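Alkylhalidase CmlS (Streptomyces venezuelae, PDB 3I3L) is a flavin-dependent halogenase of chloramphenicol biosynthesis that carries covalently bound FAD and probably acts as an oxidoreductase. Local coordinates at residues S472-K477 / Y567-E572; A513-D518 / T552-R557. All blocks are in the same frame, centred on the assembly; numbering follows the deposited sequence.

Contact 1 of 2, residues S472-K477 / Y567-E572; sequences SITRFK and YDAQGE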
# COMPACT_ATOMS: atom_id res chain seq x y z
N SER A 472 -6.29 30.43 10.91
CA SER A 472 -6.23 30.87 12.29
C SER A 472 -4.79 30.93 12.81
O SER A 472 -4.57 31.32 13.95
CB SER A 472 -7.04 29.96 13.21
OG SER A 472 -6.35 28.75 13.41
N ILE A 473 -3.85 30.51 11.97
CA ILE A 473 -2.46 30.42 12.38
C ILE A 473 -1.76 31.75 12.17
O ILE A 473 -1.40 32.13 11.05
CB ILE A 473 -1.70 29.31 11.64
CG1 ILE A 473 -2.21 27.92 12.12
CG2 ILE A 473 -0.19 29.44 11.84
CD1 ILE A 473 -1.64 26.77 11.31
N THR A 474 -1.55 32.44 13.27
CA THR A 474 -0.94 33.75 13.25
C THR A 474 0.53 33.67 13.60
O THR A 474 1.26 34.64 13.43
CB THR A 474 -1.67 34.71 14.23
OG1 THR A 474 -1.71 34.12 15.54
CG2 THR A 474 -3.12 34.93 13.76
N ARG A 475 0.96 32.53 14.13
CA ARG A 475 2.39 32.34 14.39
C ARG A 475 2.90 30.92 14.13
O ARG A 475 2.35 29.97 14.69
CB ARG A 475 2.68 32.75 15.84
CG ARG A 475 4.08 32.41 16.32
CD ARG A 475 4.21 32.74 17.79
NE ARG A 475 5.56 32.50 18.31
CZ ARG A 475 5.83 32.44 19.62
NH1 ARG A 475 7.08 32.23 20.05
NH2 ARG A 475 4.84 32.59 20.51
N PHE A 476 3.95 30.78 13.31
CA PHE A 476 4.58 29.47 13.09
C PHE A 476 5.92 29.41 13.81
O PHE A 476 6.65 30.39 13.80
CB PHE A 476 4.87 29.18 11.59
CG PHE A 476 3.70 28.64 10.81
CD1 PHE A 476 3.13 27.43 11.14
CD2 PHE A 476 3.18 29.34 9.71
CE1 PHE A 476 2.08 26.89 10.40
CE2 PHE A 476 2.12 28.85 8.98
CZ PHE A 476 1.56 27.61 9.32
N LYS A 477 6.26 28.24 14.36
CA LYS A 477 7.64 27.94 14.82
C LYS A 477 8.31 26.82 14.01
O LYS A 477 7.65 25.84 13.56
CB LYS A 477 7.60 27.48 16.27
CG LYS A 477 7.01 28.51 17.24
CD LYS A 477 7.19 27.95 18.70
CE LYS A 477 6.74 28.93 19.75
NZ LYS A 477 6.37 28.20 21.01
N TYR A 567 0.31 28.22 15.78
CA TYR A 567 -0.32 28.74 16.96
C TYR A 567 -1.41 29.75 16.58
O TYR A 567 -1.24 30.52 15.64
CB TYR A 567 0.73 29.37 17.87
CG TYR A 567 1.69 28.37 18.44
CD1 TYR A 567 1.38 27.68 19.62
CD2 TYR A 567 2.89 28.07 17.79
CE1 TYR A 567 2.28 26.75 20.16
CE2 TYR A 567 3.79 27.12 18.32
CZ TYR A 567 3.48 26.48 19.50
OH TYR A 567 4.36 25.57 20.01
N ASP A 568 -2.53 29.72 17.29
CA ASP A 568 -3.60 30.64 16.94
C ASP A 568 -3.48 32.00 17.66
O ASP A 568 -2.55 32.24 18.42
CB ASP A 568 -4.96 29.99 17.19
CG ASP A 568 -5.23 29.72 18.68
OD1 ASP A 568 -4.60 30.36 19.58
OD2 ASP A 568 -6.12 28.85 18.94
N ALA A 569 -4.41 32.90 17.42
CA ALA A 569 -4.21 34.26 17.95
C ALA A 569 -4.19 34.22 19.48
O ALA A 569 -3.55 35.05 20.08
CB ALA A 569 -5.27 35.24 17.42
N GLN A 570 -4.85 33.22 20.09
CA GLN A 570 -4.88 33.10 21.55
C GLN A 570 -3.72 32.29 22.12
O GLN A 570 -3.64 32.11 23.32
CB GLN A 570 -6.22 32.55 22.07
CG GLN A 570 -7.41 33.40 21.71
CD GLN A 570 -7.81 33.19 20.26
OE1 GLN A 570 -7.68 32.09 19.73
NE2 GLN A 570 -8.32 34.23 19.63
N GLY A 571 -2.85 31.82 21.23
CA GLY A 571 -1.60 31.18 21.63
C GLY A 571 -1.69 29.68 21.82
O GLY A 571 -0.76 29.06 22.35
N GLU A 572 -2.84 29.10 21.42
CA GLU A 572 -3.01 27.66 21.48
C GLU A 572 -2.51 27.02 20.18
O GLU A 572 -2.64 27.58 19.09
CB GLU A 572 -4.48 27.27 21.74
CG GLU A 572 -5.00 27.69 23.10
CD GLU A 572 -4.41 26.87 24.25
OE1 GLU A 572 -4.49 25.63 24.20
OE2 GLU A 572 -3.85 27.46 25.21
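A classic beta bulge joins strand 473-478 to strand 564-568, the middle strand of a small three-stranded antiparallel sheet: Thr474 and Arg475 both face Tyr567. Tyr567 O accepts Thr474 N at 3.1 Å and, weakly, Arg475 N at 3.3 Å, so one carbonyl serves two consecutive amides. Tyr567 N answers with a 2.9 Å bond to Arg475 O. Next to the bulge, Asp568 CA makes a CA-H...O contact of 3.2 Å with Ser472 O. With CG beside its backbone N (chi1 -67°), the Tyr567 ring has Arg475 O in plane at its edge. The side chains of Lys477 and Tyr567 cross at about a right angle, Lys477 CD 3.5 Å from Tyr567 CE2, and Lys477 NZ makes a weak 3.5 Å hydrogen bond to Tyr567 OH. Lys477 CE also lies over one face of the Arg475 guanidinium, whose NH1 forms a salt bridge with Glu532. Thr474 OG1 packs 3.5 Å from Ala569 CA in the type I turn Asp568-Gly571. Across that turn Glu572 N binds Asp568 OD1 at 2.8 Å, from above the carboxylate plane. Strands 564-568 and 573-574, linked by this turn, follow helix 551-560, an order consistent with the wing of a winged-helix-like fold.

Contact 2 of 2, residues A513-D518 / T552-R557; sequences AQYPMD and TQIVVR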
# COMPACT_ATOMS: atom_id res chain seq x y z
N ALA A 513 10.05 15.13 2.46
CA ALA A 513 10.66 14.67 1.21
C ALA A 513 9.74 14.75 -0.01
O ALA A 513 10.20 14.60 -1.13
CB ALA A 513 11.19 13.24 1.37
N GLN A 514 8.44 15.02 0.22
CA GLN A 514 7.43 15.00 -0.85
C GLN A 514 7.52 16.14 -1.86
O GLN A 514 6.87 16.06 -2.90
CB GLN A 514 6.02 14.92 -0.28
CG GLN A 514 5.82 13.79 0.73
CD GLN A 514 6.29 14.13 2.14
OE1 GLN A 514 7.00 15.11 2.34
NE2 GLN A 514 5.90 13.31 3.12
N TYR A 515 8.31 17.19 -1.58
CA TYR A 515 8.45 18.33 -2.49
C TYR A 515 9.90 18.80 -2.68
O TYR A 515 10.65 18.89 -1.74
CB TYR A 515 7.54 19.51 -2.10
CG TYR A 515 6.08 19.15 -2.14
CD1 TYR A 515 5.37 19.17 -3.35
CD2 TYR A 515 5.42 18.69 -1.00
CE1 TYR A 515 4.01 18.77 -3.41
CE2 TYR A 515 4.08 18.29 -1.04
CZ TYR A 515 3.39 18.33 -2.25
OH TYR A 515 2.07 17.95 -2.26
N PRO A 516 10.28 19.12 -3.92
CA PRO A 516 11.63 19.60 -4.24
C PRO A 516 11.73 21.08 -3.96
O PRO A 516 10.88 21.86 -4.41
CB PRO A 516 11.74 19.37 -5.76
CG PRO A 516 10.37 18.94 -6.22
CD PRO A 516 9.40 19.20 -5.10
N MET A 517 12.75 21.49 -3.23
CA MET A 517 12.94 22.89 -2.93
C MET A 517 14.34 23.36 -3.35
O MET A 517 15.21 22.56 -3.64
CB MET A 517 12.61 23.14 -1.45
CG MET A 517 11.23 22.59 -0.99
SD MET A 517 9.79 23.70 -1.11
CE MET A 517 10.41 24.70 -2.34
N ASP A 518 14.54 24.67 -3.41
CA ASP A 518 15.85 25.25 -3.75
C ASP A 518 16.32 26.21 -2.65
O ASP A 518 15.61 26.40 -1.65
CB ASP A 518 15.79 25.98 -5.11
CG ASP A 518 14.47 26.72 -5.31
OD1 ASP A 518 14.23 27.73 -4.61
OD2 ASP A 518 13.66 26.28 -6.17
N THR A 552 -0.57 25.13 -0.02
CA THR A 552 -1.36 24.50 1.02
C THR A 552 -0.82 23.10 1.38
O THR A 552 -0.83 22.67 2.55
CB THR A 552 -2.81 24.41 0.63
OG1 THR A 552 -3.32 25.74 0.47
CG2 THR A 552 -3.60 23.69 1.68
N GLN A 553 -0.37 22.39 0.35
CA GLN A 553 0.12 21.02 0.53
C GLN A 553 1.48 21.10 1.23
O GLN A 553 1.77 20.34 2.14
CB GLN A 553 0.26 20.31 -0.83
CG GLN A 553 -1.06 20.01 -1.56
CD GLN A 553 -1.72 21.26 -2.19
OE1 GLN A 553 -1.28 22.42 -1.99
NE2 GLN A 553 -2.79 21.02 -2.93
N ILE A 554 2.28 22.08 0.83
CA ILE A 554 3.60 22.26 1.38
C ILE A 554 3.53 22.53 2.89
O ILE A 554 4.22 21.88 3.67
CB ILE A 554 4.38 23.35 0.61
CG1 ILE A 554 4.76 22.83 -0.77
CG2 ILE A 554 5.64 23.76 1.35
CD1 ILE A 554 5.46 23.82 -1.66
N VAL A 555 2.65 23.43 3.34
CA VAL A 555 2.60 23.68 4.76
C VAL A 555 1.95 22.54 5.53
O VAL A 555 2.37 22.25 6.66
CB VAL A 555 2.10 25.14 5.22
CG1 VAL A 555 1.95 26.14 4.08
CG2 VAL A 555 0.90 25.04 6.07
N VAL A 556 0.94 21.90 4.95
CA VAL A 556 0.36 20.73 5.65
C VAL A 556 1.40 19.61 5.84
O VAL A 556 1.50 18.99 6.92
CB VAL A 556 -0.96 20.20 4.96
CG1 VAL A 556 -1.38 18.87 5.56
CG2 VAL A 556 -2.10 21.21 5.12
N ARG A 557 2.16 19.35 4.80
CA ARG A 557 3.18 18.31 4.91
C ARG A 557 4.25 18.69 5.93
O ARG A 557 4.66 17.86 6.71
CB ARG A 557 3.80 17.98 3.55
CG ARG A 557 2.95 17.03 2.69
CD ARG A 557 2.44 15.88 3.55
NE ARG A 557 1.40 15.06 2.91
CZ ARG A 557 0.08 15.27 2.96
NH1 ARG A 557 -0.75 14.44 2.35
NH2 ARG A 557 -0.43 16.31 3.62
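Tyr515, in a loop without regular secondary structure, passes beside Ile554 of helix 551-560 at a CA-CA distance of 7.3 Å, and Gln514 passes Arg557 at 7.9 Å. The loop before helix 519-531 packs its side chains on helix 551-560 of the C-terminal domain: one aromatic side chain reaches from the loop to Gln553, Ile554 and Arg557, on one side of the helix, and no hydrogen bond links the two segments. Tyr515 CG sits beside the backbone N (chi1 -61°), which carries the ring across to these three residues. Ile554 meets it over one face, CG1 4.1 Å from Tyr515 CG and displaced toward the rim of the ring. Arg557 comes instead to the ring edge, where its CG lies 4.1 Å from Tyr515 CE2. It is CG that touches; beyond it the chain bends at chi2 (-45°), and the guanidinium lies turned 70° from the plane of the ring, with NH2 in a salt bridge to Glu560. Replacing Tyr515 with an alanine is likely to open a gap between loop and helix, leaving Ile554 CG1, Arg557 CG and Gln553 CB without the ring they pack on.

Deeper in the domain, the buried Met517 brings SD to 4.4 Å from Ile554 CD1 and also packs on Leu485 of strand 483-491. Ile554 is thus shared by two loop side chains, its CG1 facing the Tyr515 ring and its CD1 beside the Met517 sulfur. Asp518 ends the loop as N-cap of helix 519-531, its OD1 bonded to Ala521 N. The phenol end of Tyr515 meets the helix at Gln553, its OH 3.3 Å from the aliphatic CB of Gln553.

How the contacts relate
Contact 1 is a surface contact, whereas contact 2 is partly buried: the centre of contact 1 lies about 35 Å from that of the chain, that of contact 2 about 21 Å, and the two are about 20 Å apart. Both belong to the C-terminal domain, away from the FAD site, and contact 2 is nested in the chain between the two segments of contact 1. Helix 551-560 leads directly into strand 564-568, so the helix that receives the loop in contact 2 also introduces the middle strand of the sheet in contact 1. Backbone hydrogen bonds join the strands, but side-chain packing alone joins loop and helix. The two meet where Phe476 CZ packs 4.2 Å from Val555 CG2.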